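Local coordinates for Rab GDP dissociation inhibitor alpha (Naegleria fowleri, PDB 6C87), which probably binds prenylated Rab GTPases in their GDP-bound form, slows nucleotide release and draws them off membranes so that they can be recycled through the cytosol, at residues P45-E50 and L244-A249; G21-V26 and E422-D427; D57-K62 and I82-K87. All coordinates share one frame; numbering follows the deposited sequence.

Six segments pair up in a concentric plan. From the N terminus, 21-26 starts the helix after the first strand of the parallel sheet and waits almost 400 residues for 422-427, so interaction 2 closes the outermost loop. Within it, interaction 1 ties 45-50, beyond the second strand of that sheet, to helix segment 244-249. Innermost and shortest is interaction 3, which sets helix 56-64 on the small antiparallel strand pair 53-54/82-83, beside the mixed sheet. None of the loops cross. Interactions 1 and 2 touch directly, Phe248 lying against Cys25 and Val26; interactions 1 and 3 meet where Glu50 O packs on Leu84 and Ile85. Interactions 2 and 3 do not touch.

Interaction 1: P45-E50 and L244-A249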
loop_
_atom_site.group_PDB
_atom_site.type_symbol
_atom_site.label_atom_id
_atom_site.label_comp_id
_atom_site.label_asym_id
_atom_site.label_seq_id
_atom_site.Cartn_x
_atom_site.Cartn_y
_atom_site.Cartn_z
ATOM N N PRO A 45 27.639 20.012 24.248
ATOM C CA PRO A 45 27.920 21.133 23.341
ATOM C C PRO A 45 28.305 20.716 21.929
ATOM O O PRO A 45 28.645 21.587 21.122
ATOM C CB PRO A 45 29.096 21.840 24.036
ATOM C CG PRO A 45 29.808 20.738 24.750
ATOM C CD PRO A 45 28.726 19.793 25.222
ATOM N N TYR A 46 28.269 19.423 21.610
ATOM C CA TYR A 46 28.644 18.886 20.309
ATOM C C TYR A 46 27.568 17.908 19.838
ATOM O O TYR A 46 26.698 17.492 20.609
ATOM C CB TYR A 46 30.017 18.196 20.376
ATOM C CG TYR A 46 30.082 17.141 21.465
ATOM C CD1 TYR A 46 30.649 17.431 22.701
ATOM C CD2 TYR A 46 29.567 15.860 21.262
ATOM C CE1 TYR A 46 30.707 16.481 23.709
ATOM C CE2 TYR A 46 29.616 14.895 22.271
ATOM C CZ TYR A 46 30.191 15.213 23.494
ATOM O OH TYR A 46 30.250 14.275 24.509
ATOM N N TYR A 47 27.620 17.539 18.559
ATOM C CA TYR A 47 26.680 16.577 17.995
ATOM C C TYR A 47 27.152 15.132 18.169
ATOM O O TYR A 47 28.350 14.849 18.252
ATOM C CB TYR A 47 26.464 16.837 16.501
ATOM C CG TYR A 47 25.766 18.128 16.164
ATOM C CD1 TYR A 47 24.489 18.400 16.648
ATOM C CD2 TYR A 47 26.378 19.076 15.347
ATOM C CE1 TYR A 47 23.839 19.593 16.334
ATOM C CE2 TYR A 47 25.741 20.270 15.030
ATOM C CZ TYR A 47 24.477 20.525 15.527
ATOM O OH TYR A 47 23.849 21.707 15.204
ATOM N N GLY A 48 26.187 14.206 18.187
ATOM C CA GLY A 48 26.434 12.799 17.984
ATOM C C GLY A 48 26.472 11.951 19.238
ATOM O O GLY A 48 26.223 10.739 19.153
ATOM N N GLY A 49 26.793 12.541 20.388
ATOM C CA GLY A 49 26.903 11.749 21.602
ATOM C C GLY A 49 27.988 10.692 21.475
ATOM O O GLY A 49 29.167 10.987 21.227
ATOM N N GLU A 50 27.598 9.432 21.671
ATOM C CA GLU A 50 28.553 8.339 21.567
ATOM C C GLU A 50 29.027 8.122 20.137
ATOM O O GLU A 50 30.031 7.431 19.933
ATOM C CB GLU A 50 27.944 7.053 22.116
ATOM C CG GLU A 50 27.552 7.125 23.583
ATOM C CD GLU A 50 26.851 5.866 24.061
ATOM O OE1 GLU A 50 26.304 5.127 23.213
ATOM O OE2 GLU A 50 26.848 5.617 25.285
ATOM N N LEU A 244 25.974 14.825 8.904
ATOM C CA LEU A 244 24.532 14.595 8.968
ATOM C C LEU A 244 23.840 15.441 10.027
ATOM O O LEU A 244 22.797 16.044 9.714
ATOM C CB LEU A 244 24.269 13.095 9.150
ATOM C CG LEU A 244 24.431 12.344 7.822
ATOM C CD1 LEU A 244 24.681 10.869 8.020
ATOM C CD2 LEU A 244 23.192 12.563 6.947
ATOM N N PRO A 245 24.322 15.536 11.270
ATOM C CA PRO A 245 23.649 16.445 12.211
ATOM C C PRO A 245 23.671 17.886 11.746
ATOM O O PRO A 245 22.730 18.639 12.033
ATOM C CB PRO A 245 24.440 16.259 13.514
ATOM C CG PRO A 245 25.092 14.939 13.378
ATOM C CD PRO A 245 25.426 14.811 11.923
ATOM N N GLN A 246 24.700 18.284 10.997
ATOM C CA GLN A 246 24.788 19.671 10.562
ATOM C C GLN A 246 23.665 20.010 9.591
ATOM O O GLN A 246 22.986 21.034 9.749
ATOM C CB GLN A 246 26.152 19.940 9.932
ATOM C CG GLN A 246 26.955 21.012 10.645
ATOM C CD GLN A 246 28.052 20.429 11.511
ATOM O OE1 GLN A 246 28.417 21.004 12.537
ATOM N NE2 GLN A 246 28.590 19.283 11.098
ATOM N N VAL A 247 23.438 19.150 8.587
ATOM C CA VAL A 247 22.373 19.432 7.627
ATOM C C VAL A 247 21.005 19.260 8.279
ATOM O O VAL A 247 20.067 20.004 7.961
ATOM C CB VAL A 247 22.511 18.587 6.339
ATOM C CG1 VAL A 247 23.778 18.967 5.574
ATOM C CG2 VAL A 247 22.467 17.086 6.623
ATOM N N PHE A 248 20.871 18.316 9.224
ATOM C CA PHE A 248 19.589 18.144 9.911
ATOM C C PHE A 248 19.268 19.312 10.839
ATOM O O PHE A 248 18.089 19.637 11.030
ATOM C CB PHE A 248 19.560 16.830 10.689
ATOM C CG PHE A 248 19.126 15.660 9.866
ATOM C CD1 PHE A 248 17.824 15.584 9.394
ATOM C CD2 PHE A 248 20.007 14.629 9.569
ATOM C CE1 PHE A 248 17.410 14.510 8.627
ATOM C CE2 PHE A 248 19.600 13.547 8.808
ATOM C CZ PHE A 248 18.299 13.489 8.337
ATOM N N ALA A 249 20.278 19.939 11.446
ATOM C CA ALA A 249 20.017 21.167 12.196
ATOM C C ALA A 249 19.621 22.304 11.259
ATOM O O ALA A 249 18.786 23.146 11.613
ATOM C CB ALA A 249 21.233 21.552 13.043
#
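Tyr47 and Pro245 bring their CA atoms to 6.5 Å where an irregular loop, running from strand 38-41 toward strand 53-54, passes the early turns of helix 243-254. This is the edge of the Rossmann-like part of the GDI fold: strand 38-41 belongs to the parallel sheet, and strand 259-260, which follows the helix, lies next to it in that sheet. Nearly all of the contact is carried by one ring. Tyr47 reaches over to the helix with CG anti to its own carbonyl carbon (chi1 -67°), and the Pro245 ring slides past it in the opposite sense. Pro245 CB sits over one ring face, offset toward the rim, 3.5 Å from Tyr47 CG. The pair counts as a CH-pi contact, with that CB 3.9 Å from the centroid of the Tyr47 ring and 27° off the normal. Gln246 comes in differently: its chain bends at chi2, which carries OE1 to the ring edge, in plane, 3.7 Å from Tyr47 CE2. The amide stands almost upright against the ring, the two planes 86° apart. One helical turn on from the proline, Ala249 presents its methyl to the phenol end; its N donates to Pro245 O (2.8 Å), a hydrogen bond that holds the turn. Around the pair, Tyr47 also packs on Thr20, Tyr259 and Leu261, while Gly48 N bonds to Thr20 OG1 and pins the loop beside the tyrosine. At the far end of the ring, Tyr47 OH lies 3.4 Å from Ala249 CB.

Interaction 2: G21-V26 and E422-D427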
loop_
_atom_site.group_PDB
_atom_site.type_symbol
_atom_site.label_atom_id
_atom_site.label_comp_id
_atom_site.label_asym_id
_atom_site.label_seq_id
_atom_site.Cartn_x
_atom_site.Cartn_y
_atom_site.Cartn_z
ATOM N N GLY A 21 22.379 11.719 17.987
ATOM C CA GLY A 21 22.741 10.577 17.175
ATOM C C GLY A 21 21.924 10.553 15.898
ATOM O O GLY A 21 20.877 11.198 15.792
ATOM N N LEU A 22 22.393 9.790 14.913
ATOM C CA LEU A 22 21.749 9.852 13.603
ATOM C C LEU A 22 20.277 9.477 13.688
ATOM O O LEU A 22 19.433 10.122 13.057
ATOM C CB LEU A 22 22.468 8.957 12.595
ATOM C CG LEU A 22 21.835 9.016 11.198
ATOM C CD1 LEU A 22 21.787 10.440 10.667
ATOM C CD2 LEU A 22 22.554 8.110 10.214
ATOM N N THR A 23 19.949 8.448 14.473
ATOM C CA THR A 23 18.564 8.005 14.575
ATOM C C THR A 23 17.643 9.140 15.004
ATOM O O THR A 23 16.577 9.350 14.410
ATOM C CB THR A 23 18.460 6.836 15.552
ATOM O OG1 THR A 23 19.168 5.712 15.014
ATOM C CG2 THR A 23 16.991 6.454 15.769
ATOM N N GLU A 24 18.040 9.888 16.034
ATOM C CA GLU A 24 17.214 11.003 16.489
ATOM C C GLU A 24 17.142 12.108 15.440
ATOM O O GLU A 24 16.072 12.687 15.211
ATOM C CB GLU A 24 17.752 11.544 17.816
ATOM C CG GLU A 24 17.379 10.729 19.058
ATOM C CD GLU A 24 18.028 9.346 19.117
ATOM O OE1 GLU A 24 19.206 9.203 18.721
ATOM O OE2 GLU A 24 17.351 8.401 19.577
ATOM N N CYS A 25 18.263 12.397 14.774
ATOM C CA CYS A 25 18.273 13.439 13.753
ATOM C C CYS A 25 17.317 13.109 12.610
ATOM O O CYS A 25 16.639 13.999 12.085
ATOM C CB CYS A 25 19.695 13.642 13.229
ATOM S SG CYS A 25 20.846 14.419 14.408
ATOM N N VAL A 26 17.262 11.837 12.200
ATOM C CA VAL A 26 16.394 11.432 11.098
ATOM C C VAL A 26 14.930 11.459 11.523
ATOM O O VAL A 26 14.055 11.887 10.760
ATOM C CB VAL A 26 16.802 10.043 10.582
ATOM C CG1 VAL A 26 15.811 9.558 9.526
ATOM C CG2 VAL A 26 18.212 10.091 10.009
ATOM N N GLU A 422 21.774 -0.664 7.826
ATOM C CA GLU A 422 20.439 -1.257 7.689
ATOM C C GLU A 422 19.715 -1.370 9.030
ATOM O O GLU A 422 18.530 -1.032 9.143
ATOM C CB GLU A 422 20.519 -2.634 7.045
ATOM C CG GLU A 422 19.197 -3.050 6.458
ATOM C CD GLU A 422 19.170 -4.499 6.057
ATOM O OE1 GLU A 422 18.093 -4.973 5.638
ATOM O OE2 GLU A 422 20.221 -5.163 6.172
ATOM N N SER A 423 20.399 -1.872 10.056
ATOM C CA SER A 423 19.727 -2.049 11.337
ATOM C C SER A 423 19.366 -0.701 11.957
ATOM O O SER A 423 18.330 -0.578 12.626
ATOM C CB SER A 423 20.597 -2.906 12.264
ATOM O OG SER A 423 21.758 -2.222 12.681
ATOM N N CYS A 424 20.188 0.326 11.731
ATOM C CA CYS A 424 19.802 1.666 12.155
ATOM C C CYS A 424 18.563 2.155 11.402
ATOM O O CYS A 424 17.653 2.742 12.002
ATOM C CB CYS A 424 20.979 2.624 11.964
ATOM S SG CYS A 424 20.532 4.363 11.945
ATOM N N ALA A 425 18.497 1.902 10.087
ATOM C CA ALA A 425 17.330 2.309 9.302
ATOM C C ALA A 425 16.074 1.560 9.731
ATOM O O ALA A 425 14.984 2.147 9.788
ATOM C CB ALA A 425 17.593 2.096 7.810
ATOM N N VAL A 426 16.204 0.262 10.030
ATOM C CA VAL A 426 15.066 -0.506 10.533
ATOM C C VAL A 426 14.566 0.089 11.847
ATOM O O VAL A 426 13.354 0.161 12.093
ATOM C CB VAL A 426 15.446 -1.997 10.670
ATOM C CG1 VAL A 426 14.411 -2.758 11.467
ATOM C CG2 VAL A 426 15.598 -2.635 9.293
ATOM N N ASP A 427 15.487 0.540 12.708
ATOM C CA ASP A 427 15.076 1.182 13.956
ATOM C C ASP A 427 14.345 2.500 13.699
ATOM O O ASP A 427 13.344 2.794 14.363
ATOM C CB ASP A 427 16.287 1.415 14.860
ATOM C CG ASP A 427 15.892 1.752 16.288
ATOM O OD1 ASP A 427 14.805 1.311 16.717
ATOM O OD2 ASP A 427 16.664 2.449 16.984
#
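Thr23 meets Cys424 and Asp427 where the helix that opens the Rossmann-like beta-alpha-beta unit, 22-33, faces the C-terminal helix 422-436. Within 21-26 and 422-427 the nearest CA atoms are those of Thr23 and Cys424, 6.9 Å apart. The threonine splits its two branches between successive turns of the other helix. Its hydroxyl lies beside the backbone N (chi1 -65°) and goes to the cysteine, with Thr23 OG1 3.6 Å from Cys424 SG, a packing distance; the hydrogen bond of OG1 is made elsewhere. The methyl, anti to the backbone N, goes to Asp427, leaving Thr23 CG2 4.2 Å from OD2 of that residue. Here the two side chains cross at about a right angle. No hydrogen bond spans the segments, so this is side-chain packing in the interior. Further out, the loop before helix 422-436 holds the polar groups: Lys413 N donates to Asp427 OD2, Ser412 OG pairs with Glu24 OE2, and Tyr415 OH bonds to Thr23 N in the first turn. Each buried carboxylate thus has its own partner, and the two are not in contact. Ile428 and Ile431 continue the packing on the threonine. Gly21 occupies the N-cap position, and its O accepts from Cys25 N at 3.1 Å, while Glu24 OE2 and Asp427 OD2 stay 6.5 Å apart.

Interaction 3: D57-K62 and I82-K87; sequences DQMFEK and IDLIPK
A short two-stranded antiparallel ribbon, 53-54 with 82-83, carries helix 56-64 across one side, and Met59 is the main residue that the helix lowers onto Ile82 and Leu84. Ile82 in the strand and Leu84 just past its end both point toward the helix, while Asp83 between them points away and bonds to Leu241 N. Met59 starts with CG anti to its carbonyl carbon and then bends at chi2 (-73°) and chi3 (-69°), a curled chain that brings its sulfur against both aliphatic side chains. On the ribbon side the delta methyl of isoleucine comes in first: Ile82 CD1 lies 3.6 Å from Met59 CG. The other branch serves the tip, with Ile82 CG2 3.9 Å from Met59 SD and 4.0 Å from CE of the same methionine. Leu84 meets the sulfur alongside Ile82, CD2 3.9 Å from Met59 SD, the two side chains sliding past each other in opposite directions. Its second methyl is used one turn further along the helix, where the Lys62 chain, extended as far as CE, passes obliquely and brings CE to 4.0 Å from Leu84 CD1. Leu54 of the partner strand packs against Met59, Lys62 and Leu84, Ile312 of strand 302-315 touches Met59, Ile82 and Leu84, and from the neighbouring antiparallel strand 389-400 Phe391 meets Met59, and Tyr393 meets Lys62 and Leu84, setting helix and ribbon against the large mixed sheet.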
loop_
_atom_site.group_PDB
_atom_site.type_symbol
_atom_site.label_atom_id
_atom_site.label_comp_id
_atom_site.label_asym_id
_atom_site.label_seq_id
_atom_site.Cartn_x
_atom_site.Cartn_y
_atom_site.Cartn_z
ATOM N N ASP A 57 43.147 15.859 18.627
ATOM C CA ASP A 57 43.265 16.373 19.992
ATOM C C ASP A 57 42.117 15.865 20.855
ATOM O O ASP A 57 42.313 15.502 22.022
ATOM C CB ASP A 57 43.272 17.903 19.996
ATOM C CG ASP A 57 44.531 18.508 19.376
ATOM O OD1 ASP A 57 44.436 19.648 18.871
ATOM O OD2 ASP A 57 45.593 17.849 19.351
ATOM N N GLN A 58 40.904 15.845 20.296
ATOM C CA GLN A 58 39.741 15.364 21.035
ATOM C C GLN A 58 39.837 13.865 21.310
ATOM O O GLN A 58 39.408 13.398 22.371
ATOM C CB GLN A 58 38.455 15.707 20.275
ATOM C CG GLN A 58 38.141 17.206 20.229
ATOM C CD GLN A 58 37.004 17.564 19.278
ATOM O OE1 GLN A 58 36.810 16.929 18.232
ATOM N NE2 GLN A 58 36.243 18.594 19.642
ATOM N N MET A 59 40.385 13.093 20.364
ATOM C CA MET A 59 40.605 11.666 20.604
ATOM C C MET A 59 41.579 11.452 21.755
ATOM O O MET A 59 41.336 10.631 22.646
ATOM C CB MET A 59 41.130 10.994 19.340
ATOM C CG MET A 59 40.124 10.921 18.222
ATOM S SD MET A 59 38.833 9.709 18.514
ATOM C CE MET A 59 39.724 8.173 18.376
ATOM N N PHE A 60 42.697 12.184 21.746
ATOM C CA PHE A 60 43.685 12.042 22.812
ATOM C C PHE A 60 43.140 12.505 24.161
ATOM O O PHE A 60 43.454 11.901 25.192
ATOM C CB PHE A 60 44.966 12.794 22.454
ATOM C CG PHE A 60 45.970 11.944 21.730
ATOM C CD1 PHE A 60 45.755 11.558 20.412
ATOM C CD2 PHE A 60 47.119 11.506 22.373
ATOM C CE1 PHE A 60 46.675 10.764 19.747
ATOM C CE2 PHE A 60 48.048 10.710 21.713
ATOM C CZ PHE A 60 47.826 10.339 20.399
ATOM N N GLU A 61 42.338 13.577 24.191
ATOM C CA GLU A 61 41.716 13.955 25.459
ATOM C C GLU A 61 40.772 12.859 25.944
ATOM O O GLU A 61 40.807 12.471 27.116
ATOM C CB GLU A 61 40.985 15.293 25.333
ATOM N N LYS A 62 39.977 12.291 25.035
ATOM C CA LYS A 62 38.992 11.294 25.439
ATOM C C LYS A 62 39.652 9.991 25.886
ATOM O O LYS A 62 39.237 9.397 26.886
ATOM C CB LYS A 62 38.005 11.043 24.294
ATOM C CG LYS A 62 36.957 9.969 24.572
ATOM C CD LYS A 62 35.920 9.897 23.464
ATOM C CE LYS A 62 34.826 8.876 23.765
ATOM N NZ LYS A 62 33.922 9.304 24.862
ATOM N N ILE A 82 37.085 11.845 12.991
ATOM C CA ILE A 82 36.983 10.439 13.364
ATOM C C ILE A 82 35.586 10.180 13.917
ATOM O O ILE A 82 35.243 10.631 15.014
ATOM C CB ILE A 82 38.067 10.049 14.375
ATOM C CG1 ILE A 82 39.454 10.186 13.743
ATOM C CG2 ILE A 82 37.840 8.634 14.864
ATOM C CD1 ILE A 82 40.598 10.148 14.734
ATOM N N ASP A 83 34.779 9.447 13.153
ATOM C CA ASP A 83 33.470 9.006 13.613
ATOM C C ASP A 83 33.655 7.845 14.579
ATOM O O ASP A 83 34.195 6.798 14.204
ATOM C CB ASP A 83 32.615 8.584 12.420
ATOM C CG ASP A 83 32.304 9.737 11.489
ATOM O OD1 ASP A 83 32.010 10.850 11.981
ATOM O OD2 ASP A 83 32.370 9.529 10.262
ATOM N N LEU A 84 33.202 8.022 15.822
ATOM C CA LEU A 84 33.393 6.981 16.829
ATOM C C LEU A 84 32.586 5.729 16.514
ATOM O O LEU A 84 32.958 4.629 16.945
ATOM C CB LEU A 84 33.036 7.520 18.206
ATOM C CG LEU A 84 33.949 8.634 18.722
ATOM C CD1 LEU A 84 33.433 9.187 20.046
ATOM C CD2 LEU A 84 35.348 8.095 18.876
ATOM N N ILE A 85 31.482 5.869 15.785
ATOM C CA ILE A 85 30.690 4.718 15.355
ATOM C C ILE A 85 30.499 4.793 13.843
ATOM O O ILE A 85 29.444 5.231 13.361
ATOM C CB ILE A 85 29.354 4.645 16.108
ATOM C CG1 ILE A 85 29.607 4.637 17.623
ATOM C CG2 ILE A 85 28.589 3.401 15.679
ATOM C CD1 ILE A 85 28.353 4.552 18.492
ATOM N N PRO A 86 31.489 4.383 13.059
ATOM C CA PRO A 86 31.389 4.533 11.603
ATOM C C PRO A 86 30.590 3.409 10.958
ATOM O O PRO A 86 30.734 2.231 11.303
ATOM C CB PRO A 86 32.852 4.481 11.159
ATOM C CG PRO A 86 33.472 3.550 12.160
ATOM C CD PRO A 86 32.792 3.835 13.471
ATOM N N LYS A 87 29.749 3.786 9.994
ATOM C CA LYS A 87 28.963 2.829 9.227
ATOM C C LYS A 87 28.863 3.311 7.786
ATOM O O LYS A 87 28.766 4.514 7.523
ATOM C CB LYS A 87 27.550 2.636 9.810
ATOM C CG LYS A 87 27.491 2.013 11.204
ATOM C CD LYS A 87 26.079 2.143 11.795
ATOM C CE LYS A 87 25.953 1.487 13.174
ATOM N NZ LYS A 87 25.725 0.010 13.112
#